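Local coordinates for protein Csm3 (Thermoplasma volcanium, PDB 6AE2) that probably binds the crRNA as a subunit of the type III-A CRISPR-Cas effector complex and is likely to act as its target-RNA endonuclease, at residues D57-Y65 against P164-R172; K84-E92 against D103-Y111. One frame throughout, in Å; residues are numbered along the deposited sequence.

Contact 1: residues D57-Y65 against P164-R172; sequences DSPVITTKY and PRFIERVRR
Ser58 and Ile167 form a single parallel beta bridge, made by backbone hydrogen bonds on the flanks of Ile167. Ser58 N donates to Phe166 O at 3.2 Å. Ser58 O receives Glu168 N, also at 3.2 Å and almost straight at 174°. The alpha carbon of Asp57 adds a CA-H...O contact to Phe166 O, with CA and O 3.1 Å apart.

One side-chain bond carries the pairing further. Val60 N donates to Glu168 OE1 at 3.1 Å, coming from above the carboxylate plane. The glutamate chain is extended beyond CG (chi2 -173°), which carries its carboxylate past Ser58 O and alongside Pro59. OE1 also lies close to Pro59 CA.

The remaining contacts are packing. Val60 CG1 rests against the Glu168 carbonyl. Ile167 CG2 lies 3.6 Å from Ser58 OG. The poorly ordered Arg165 brings NH2 near Ser58 CB.

On its other edge strand 166-170 pairs antiparallel with strand 147-151, through Ile167 and Lys150, while His43 packs on Ser58, Val60 and Ile167 and hydrogen-bonds Glu168 O. Arg169 turns its CB away from 57-65, and its guanidinium makes salt bridges with Glu148 and with Asp129 of the second subunit. Beyond Val60 the chain enters strand 62-67, an outermost strand of the six-stranded sheet within this chain.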
loop_
_atom_site.group_PDB
_atom_site.type_symbol
_atom_site.label_atom_id
_atom_site.label_comp_id
_atom_site.label_asym_id
_atom_site.label_seq_id
_atom_site.Cartn_x
_atom_site.Cartn_y
_atom_site.Cartn_z
ATOM N N ASP A 57 4.865 17.031 11.601
ATOM C CA ASP A 57 6.033 16.223 11.268
ATOM C C ASP A 57 6.079 14.941 12.097
ATOM O O ASP A 57 6.097 14.988 13.327
ATOM C CB ASP A 57 7.320 17.028 11.471
ATOM C CG ASP A 57 8.442 16.581 10.548
ATOM O OD1 ASP A 57 8.508 15.375 10.226
ATOM O OD2 ASP A 57 9.259 17.436 10.144
ATOM N N SER A 58 6.096 13.796 11.415
ATOM C CA SER A 58 6.172 12.509 12.093
ATOM C C SER A 58 7.123 11.578 11.348
ATOM O O SER A 58 6.853 11.193 10.203
ATOM C CB SER A 58 4.784 11.878 12.213
ATOM O OG SER A 58 4.172 11.747 10.944
ATOM N N PRO A 59 8.244 11.204 11.957
ATOM C CA PRO A 59 9.201 10.328 11.278
ATOM C C PRO A 59 8.826 8.861 11.429
ATOM O O PRO A 59 8.021 8.476 12.278
ATOM C CB PRO A 59 10.518 10.635 11.998
ATOM C CG PRO A 59 10.089 10.952 13.390
ATOM C CD PRO A 59 8.731 11.625 13.282
ATOM N N VAL A 60 9.430 8.042 10.577
ATOM C CA VAL A 60 9.237 6.604 10.648
ATOM C C VAL A 60 10.266 6.019 11.604
ATOM O O VAL A 60 11.313 6.613 11.875
ATOM C CB VAL A 60 9.329 5.937 9.263
ATOM C CG1 VAL A 60 8.205 6.425 8.361
ATOM C CG2 VAL A 60 10.673 6.211 8.644
ATOM N N ILE A 61 9.963 4.831 12.126
ATOM C CA ILE A 61 10.849 4.185 13.085
ATOM C C ILE A 61 12.115 3.726 12.372
ATOM O O ILE A 61 12.066 3.186 11.259
ATOM C CB ILE A 61 10.121 3.027 13.788
ATOM C CG1 ILE A 61 10.894 2.570 15.026
ATOM C CG2 ILE A 61 9.856 1.864 12.832
ATOM C CD1 ILE A 61 10.085 1.673 15.941
ATOM N N THR A 62 13.265 3.967 12.996
ATOM C CA THR A 62 14.553 3.665 12.390
ATOM C C THR A 62 15.462 2.974 13.398
ATOM O O THR A 62 15.201 2.953 14.605
ATOM C CB THR A 62 15.243 4.932 11.858
ATOM O OG1 THR A 62 15.499 5.832 12.942
ATOM C CG2 THR A 62 14.376 5.628 10.822
ATOM N N THR A 63 16.545 2.400 12.878
ATOM C CA THR A 63 17.613 1.849 13.698
ATOM C C THR A 63 18.923 1.993 12.937
ATOM O O THR A 63 18.942 2.289 11.740
ATOM C CB THR A 63 17.349 0.387 14.069
ATOM O OG1 THR A 63 18.275 -0.021 15.082
ATOM C CG2 THR A 63 17.510 -0.513 12.855
ATOM N N LYS A 64 20.028 1.780 13.644
ATOM C CA LYS A 64 21.343 1.989 13.052
ATOM C C LYS A 64 21.695 0.864 12.085
ATOM O O LYS A 64 21.581 -0.320 12.418
ATOM C CB LYS A 64 22.408 2.092 14.143
ATOM C CG LYS A 64 23.829 2.116 13.598
ATOM C CD LYS A 64 24.863 2.274 14.702
ATOM C CE LYS A 64 26.261 1.927 14.197
ATOM N NZ LYS A 64 27.322 2.255 15.192
ATOM N N TYR A 65 22.119 1.241 10.881
ATOM C CA TYR A 65 22.744 0.336 9.930
ATOM C C TYR A 65 24.191 0.758 9.725
ATOM O O TYR A 65 24.533 1.938 9.849
ATOM C CB TYR A 65 22.043 0.340 8.563
ATOM C CG TYR A 65 20.640 -0.227 8.523
ATOM C CD1 TYR A 65 19.604 0.365 9.235
ATOM C CD2 TYR A 65 20.347 -1.339 7.743
ATOM C CE1 TYR A 65 18.318 -0.144 9.183
ATOM C CE2 TYR A 65 19.064 -1.857 7.688
ATOM C CZ TYR A 65 18.053 -1.255 8.409
ATOM O OH TYR A 65 16.775 -1.765 8.354
ATOM N N PRO A 164 -1.186 21.048 7.232
ATOM C CA PRO A 164 -0.095 20.806 6.282
ATOM C C PRO A 164 1.156 20.244 6.952
ATOM O O PRO A 164 2.231 20.833 6.836
ATOM C CB PRO A 164 0.177 22.196 5.700
ATOM C CG PRO A 164 -1.106 22.931 5.868
ATOM C CD PRO A 164 -1.689 22.430 7.155
ATOM N N ARG A 165 1.012 19.121 7.648
ATOM C CA ARG A 165 2.149 18.476 8.283
ATOM C C ARG A 165 2.926 17.645 7.265
ATOM O O ARG A 165 2.461 17.375 6.155
ATOM C CB ARG A 165 1.689 17.606 9.453
ATOM C CG ARG A 165 0.611 16.599 9.096
ATOM C CD ARG A 165 -0.250 16.271 10.303
ATOM N NE ARG A 165 0.554 15.866 11.452
ATOM C CZ ARG A 165 0.900 14.610 11.718
ATOM N NH1 ARG A 165 0.512 13.630 10.914
ATOM N NH2 ARG A 165 1.635 14.336 12.787
ATOM N N PHE A 166 4.129 17.234 7.656
ATOM C CA PHE A 166 5.054 16.531 6.771
ATOM C C PHE A 166 5.332 15.149 7.345
ATOM O O PHE A 166 5.940 15.024 8.411
ATOM C CB PHE A 166 6.346 17.328 6.596
ATOM C CG PHE A 166 6.133 18.686 5.997
ATOM C CD1 PHE A 166 5.793 19.767 6.795
ATOM C CD2 PHE A 166 6.259 18.880 4.633
ATOM C CE1 PHE A 166 5.592 21.017 6.242
ATOM C CE2 PHE A 166 6.060 20.126 4.075
ATOM C CZ PHE A 166 5.726 21.196 4.881
ATOM N N ILE A 167 4.899 14.115 6.631
ATOM C CA ILE A 167 4.976 12.738 7.099
ATOM C C ILE A 167 6.053 12.004 6.315
ATOM O O ILE A 167 6.140 12.129 5.088
ATOM C CB ILE A 167 3.613 12.033 6.966
ATOM C CG1 ILE A 167 2.521 12.871 7.637
ATOM C CG2 ILE A 167 3.672 10.633 7.560
ATOM C CD1 ILE A 167 1.207 12.144 7.813
ATOM N N GLU A 168 6.877 11.243 7.028
ATOM C CA GLU A 168 7.898 10.423 6.396
ATOM C C GLU A 168 7.298 9.107 5.920
ATOM O O GLU A 168 6.402 8.542 6.555
ATOM C CB GLU A 168 9.044 10.143 7.369
ATOM C CG GLU A 168 10.008 11.299 7.560
ATOM C CD GLU A 168 11.208 10.909 8.400
ATOM O OE1 GLU A 168 11.295 9.730 8.803
ATOM O OE2 GLU A 168 12.060 11.785 8.665
ATOM N N ARG A 169 7.794 8.626 4.781
ATOM C CA ARG A 169 7.393 7.337 4.237
ATOM C C ARG A 169 8.601 6.651 3.619
ATOM O O ARG A 169 9.538 7.306 3.152
ATOM C CB ARG A 169 6.287 7.451 3.173
ATOM C CG ARG A 169 5.188 8.453 3.471
ATOM C CD ARG A 169 4.502 8.890 2.194
ATOM N NE ARG A 169 3.476 7.941 1.776
ATOM C CZ ARG A 169 2.953 7.898 0.556
ATOM N NH1 ARG A 169 3.364 8.749 -0.374
ATOM N NH2 ARG A 169 2.022 7.001 0.266
ATOM N N VAL A 170 8.568 5.323 3.622
ATOM C CA VAL A 170 9.567 4.519 2.931
ATOM C C VAL A 170 9.110 4.371 1.488
ATOM O O VAL A 170 8.036 3.820 1.225
ATOM C CB VAL A 170 9.744 3.152 3.606
ATOM C CG1 VAL A 170 10.901 2.405 2.980
ATOM C CG2 VAL A 170 9.959 3.320 5.105
ATOM N N ARG A 171 9.915 4.874 0.555
ATOM C CA ARG A 171 9.475 4.987 -0.826
ATOM C C ARG A 171 9.190 3.612 -1.424
ATOM O O ARG A 171 9.691 2.582 -0.967
ATOM C CB ARG A 171 10.517 5.730 -1.666
ATOM C CG ARG A 171 11.746 4.916 -2.042
ATOM C CD ARG A 171 12.796 5.808 -2.685
ATOM N NE ARG A 171 14.106 5.167 -2.765
ATOM C CZ ARG A 171 15.154 5.686 -3.401
ATOM N NH1 ARG A 171 15.048 6.859 -4.012
ATOM N NH2 ARG A 171 16.307 5.034 -3.423
ATOM N N ARG A 172 8.343 3.610 -2.449
ATOM C CA ARG A 172 8.006 2.383 -3.155
ATOM C C ARG A 172 9.259 1.736 -3.730
ATOM O O ARG A 172 10.129 2.413 -4.284
ATOM C CB ARG A 172 6.999 2.698 -4.263
ATOM C CG ARG A 172 7.060 1.821 -5.505
ATOM C CD ARG A 172 6.290 2.506 -6.630
ATOM N NE ARG A 172 6.041 1.661 -7.794
ATOM C CZ ARG A 172 5.046 0.785 -7.877
ATOM N NH1 ARG A 172 4.214 0.636 -6.856
ATOM N NH2 ARG A 172 4.879 0.059 -8.975
#

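Contact 2: residues K84-E92 against D103-Y111; sequences KGKIRSLLE and DIVSKMFGY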
loop_
_atom_site.group_PDB
_atom_site.type_symbol
_atom_site.label_atom_id
_atom_site.label_comp_id
_atom_site.label_asym_id
_atom_site.label_seq_id
_atom_site.Cartn_x
_atom_site.Cartn_y
_atom_site.Cartn_z
ATOM N N LYS A 84 2.878 -8.921 12.536
ATOM C CA LYS A 84 2.092 -9.903 13.275
ATOM C C LYS A 84 0.790 -9.297 13.783
ATOM O O LYS A 84 -0.277 -9.915 13.683
ATOM C CB LYS A 84 2.915 -10.461 14.432
ATOM C CG LYS A 84 2.413 -11.790 14.965
ATOM C CD LYS A 84 3.135 -12.182 16.241
ATOM C CE LYS A 84 2.594 -13.490 16.791
ATOM N NZ LYS A 84 3.200 -13.834 18.105
ATOM N N GLY A 85 0.860 -8.084 14.333
ATOM C CA GLY A 85 -0.345 -7.442 14.831
ATOM C C GLY A 85 -1.344 -7.138 13.731
ATOM O O GLY A 85 -2.555 -7.274 13.924
ATOM N N LYS A 86 -0.854 -6.728 12.561
ATOM C CA LYS A 86 -1.755 -6.411 11.459
ATOM C C LYS A 86 -2.383 -7.676 10.886
ATOM O O LYS A 86 -3.595 -7.725 10.649
ATOM C CB LYS A 86 -1.012 -5.632 10.372
ATOM C CG LYS A 86 -1.906 -5.146 9.246
ATOM C CD LYS A 86 -3.151 -4.475 9.802
ATOM C CE LYS A 86 -4.067 -3.988 8.695
ATOM N NZ LYS A 86 -4.583 -2.619 8.974
ATOM N N ILE A 87 -1.571 -8.713 10.661
ATOM C CA ILE A 87 -2.104 -9.964 10.130
ATOM C C ILE A 87 -3.110 -10.565 11.101
ATOM O O ILE A 87 -4.167 -11.064 10.694
ATOM C CB ILE A 87 -0.961 -10.951 9.820
ATOM C CG1 ILE A 87 -0.082 -10.425 8.685
ATOM C CG2 ILE A 87 -1.513 -12.322 9.459
ATOM C CD1 ILE A 87 1.145 -11.278 8.434
ATOM N N ARG A 88 -2.806 -10.512 12.400
ATOM C CA ARG A 88 -3.715 -11.069 13.396
ATOM C C ARG A 88 -5.050 -10.333 13.388
ATOM O O ARG A 88 -6.116 -10.959 13.364
ATOM C CB ARG A 88 -3.079 -11.008 14.784
ATOM C CG ARG A 88 -3.673 -12.004 15.765
ATOM C CD ARG A 88 -3.875 -11.394 17.143
ATOM N NE ARG A 88 -4.594 -12.306 18.028
ATOM C CZ ARG A 88 -4.010 -13.103 18.917
ATOM N NH1 ARG A 88 -2.691 -13.101 19.049
ATOM N NH2 ARG A 88 -4.747 -13.903 19.676
ATOM N N SER A 89 -5.007 -8.997 13.395
ATOM C CA SER A 89 -6.241 -8.218 13.389
ATOM C C SER A 89 -7.065 -8.481 12.136
ATOM O O SER A 89 -8.300 -8.475 12.196
ATOM C CB SER A 89 -5.924 -6.729 13.513
ATOM O OG SER A 89 -5.374 -6.225 12.308
ATOM N N LEU A 90 -6.405 -8.723 10.999
ATOM C CA LEU A 90 -7.133 -8.990 9.763
ATOM C C LEU A 90 -7.852 -10.332 9.819
ATOM O O LEU A 90 -8.980 -10.460 9.327
ATOM C CB LEU A 90 -6.177 -8.947 8.573
ATOM C CG LEU A 90 -5.653 -7.562 8.183
ATOM C CD1 LEU A 90 -4.335 -7.685 7.448
ATOM C CD2 LEU A 90 -6.672 -6.824 7.335
ATOM N N LEU A 91 -7.218 -11.346 10.414
ATOM C CA LEU A 91 -7.872 -12.645 10.532
ATOM C C LEU A 91 -9.026 -12.590 11.525
ATOM O O LEU A 91 -10.053 -13.248 11.328
ATOM C CB LEU A 91 -6.856 -13.710 10.935
ATOM C CG LEU A 91 -5.804 -14.050 9.877
ATOM C CD1 LEU A 91 -4.532 -14.582 10.527
ATOM C CD2 LEU A 91 -6.357 -15.042 8.865
ATOM N N GLU A 92 -8.877 -11.807 12.594
ATOM C CA GLU A 92 -9.975 -11.624 13.534
ATOM C C GLU A 92 -11.117 -10.821 12.928
ATOM O O GLU A 92 -12.255 -10.935 13.396
ATOM C CB GLU A 92 -9.468 -10.946 14.808
ATOM C CG GLU A 92 -8.546 -11.821 15.638
ATOM C CD GLU A 92 -7.709 -11.027 16.621
ATOM O OE1 GLU A 92 -7.367 -9.866 16.313
ATOM O OE2 GLU A 92 -7.389 -11.567 17.703
ATOM N N ASP A 103 -9.709 -22.398 17.316
ATOM C CA ASP A 103 -9.096 -21.072 17.275
ATOM C C ASP A 103 -7.616 -21.232 16.935
ATOM O O ASP A 103 -6.728 -21.130 17.785
ATOM C CB ASP A 103 -9.302 -20.347 18.599
ATOM C CG ASP A 103 -9.143 -18.844 18.475
ATOM O OD1 ASP A 103 -8.756 -18.370 17.386
ATOM O OD2 ASP A 103 -9.405 -18.135 19.470
ATOM N N ILE A 104 -7.355 -21.495 15.652
ATOM C CA ILE A 104 -5.977 -21.616 15.192
ATOM C C ILE A 104 -5.274 -20.265 15.241
ATOM O O ILE A 104 -4.053 -20.198 15.427
ATOM C CB ILE A 104 -5.941 -22.231 13.781
ATOM C CG1 ILE A 104 -4.497 -22.472 13.329
ATOM C CG2 ILE A 104 -6.687 -21.349 12.786
ATOM C CD1 ILE A 104 -4.364 -23.532 12.261
ATOM N N VAL A 105 -6.027 -19.173 15.084
ATOM C CA VAL A 105 -5.440 -17.839 15.182
ATOM C C VAL A 105 -4.830 -17.632 16.561
ATOM O O VAL A 105 -3.665 -17.238 16.693
ATOM C CB VAL A 105 -6.498 -16.764 14.867
ATOM C CG1 VAL A 105 -6.011 -15.388 15.301
ATOM C CG2 VAL A 105 -6.841 -16.773 13.387
ATOM N N SER A 106 -5.609 -17.905 17.610
ATOM C CA SER A 106 -5.089 -17.799 18.969
ATOM C C SER A 106 -3.933 -18.766 19.187
ATOM O O SER A 106 -2.894 -18.394 19.744
ATOM C CB SER A 106 -6.207 -18.062 19.981
ATOM O OG SER A 106 -6.893 -16.872 20.329
ATOM N N LYS A 107 -4.093 -20.016 18.739
ATOM C CA LYS A 107 -3.067 -21.025 18.976
ATOM C C LYS A 107 -1.745 -20.658 18.312
ATOM O O LYS A 107 -0.676 -20.997 18.832
ATOM C CB LYS A 107 -3.548 -22.387 18.480
ATOM C CG LYS A 107 -2.875 -23.565 19.165
ATOM C CD LYS A 107 -2.959 -23.440 20.678
ATOM C CE LYS A 107 -2.254 -24.594 21.370
ATOM N NZ LYS A 107 -3.198 -25.416 22.178
ATOM N N MET A 108 -1.794 -19.964 17.176
ATOM C CA MET A 108 -0.580 -19.554 16.476
ATOM C C MET A 108 -0.041 -18.231 17.013
ATOM O O MET A 108 1.104 -18.155 17.466
ATOM C CB MET A 108 -0.853 -19.447 14.972
ATOM C CG MET A 108 -0.732 -20.758 14.217
ATOM S SD MET A 108 -0.663 -20.506 12.434
ATOM C CE MET A 108 0.921 -19.688 12.264
ATOM N N PHE A 109 -0.862 -17.182 16.970
ATOM C CA PHE A 109 -0.421 -15.843 17.336
ATOM C C PHE A 109 -0.418 -15.602 18.842
ATOM O O PHE A 109 0.069 -14.555 19.281
ATOM C CB PHE A 109 -1.300 -14.798 16.641
ATOM C CG PHE A 109 -1.223 -14.842 15.136
ATOM C CD1 PHE A 109 -1.884 -15.827 14.418
ATOM C CD2 PHE A 109 -0.490 -13.896 14.439
ATOM C CE1 PHE A 109 -1.813 -15.869 13.038
ATOM C CE2 PHE A 109 -0.415 -13.932 13.058
ATOM C CZ PHE A 109 -1.078 -14.919 12.357
ATOM N N GLY A 110 -0.941 -16.526 19.633
ATOM C CA GLY A 110 -0.891 -16.399 21.076
ATOM C C GLY A 110 -2.226 -15.991 21.673
ATOM O O GLY A 110 -3.012 -15.250 21.071
ATOM N N TYR A 111 -2.487 -16.479 22.881
ATOM C CA TYR A 111 -3.699 -16.126 23.612
ATOM C C TYR A 111 -3.503 -14.827 24.390
ATOM O O TYR A 111 -4.422 -14.339 25.048
ATOM C CB TYR A 111 -4.104 -17.253 24.564
ATOM C CG TYR A 111 -4.673 -18.475 23.873
ATOM C CD1 TYR A 111 -3.839 -19.440 23.323
ATOM C CD2 TYR A 111 -6.047 -18.663 23.774
ATOM C CE1 TYR A 111 -4.357 -20.560 22.692
ATOM C CE2 TYR A 111 -6.573 -19.778 23.145
ATOM C CZ TYR A 111 -5.724 -20.723 22.606
ATOM O OH TYR A 111 -6.245 -21.834 21.979
#
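Gly110 O is gripped by two nitrogens of one guanidinium. Arg88 NH2 reaches Gly110 O at 2.6 Å, nearly along the C=O axis, and Arg88 NH1 reaches the same oxygen at 3.0 Å with a more bent N-H...O angle of 133°. The oxygen lies in the guanidinium plane, at its NH1/NH2 end. Arg88 NE turns back to Glu92 OE2 in a salt bridge of 2.9 Å, one helical turn on. Bonds to both ends of the guanidinium should fix its rotation. Lys84 NZ adds a weak hydrogen bond to Phe109 O.

Phe109 is the main apolar piece. It is a knob in the hole formed by Lys84, Ile87, Arg88 and Leu91. Its ring reaches across to helix 80-93. Lys84 CG meets the ring edge at Phe109 CD2, 3.6 Å away. Ile87 CG2 touches Phe109 CZ, and Leu91 CD1 lies 3.9 Å from Phe109 CE1. The Arg88 chain and the Phe109 side chain run alongside each other, pointing opposite ways, with guanidinium and ring planes 64° apart. One turn earlier, Val105 CG2 packs on Leu91 CB at 3.9 Å.

Asp103 N-caps the short helix: its OD1 accepts from Ser106 N, and its OD2 from Ser106 OG. Gly110 leaves the helix with positive phi.

Met108 and Phe109 also pack on Leu125 of strand 125-132. The arrangement is an antiparallel helix pair in a RAMP-family protein, with segment axes at 168° and 10.8 Å apart, in which one knob, Phe109, fills a hole on the longer helix.

The two contacts share no helix or strand. Their centres lie 27 Å apart, and their nearest atoms about 13 Å apart. Both are partly buried, but contact 2 has more buried residues and fewer exposed ones. In sequence, the helix pair of contact 2 falls between the two segments of contact 1. Contact 1 joins extended chains mostly through backbone atoms, with one carboxylate helping. Contact 2 joins helices through side chains that pack together or reach backbone carbonyls at a helix end. The second subunit reaches residues of segment 164-172, whereas no other chain of the assembly touches contact 2.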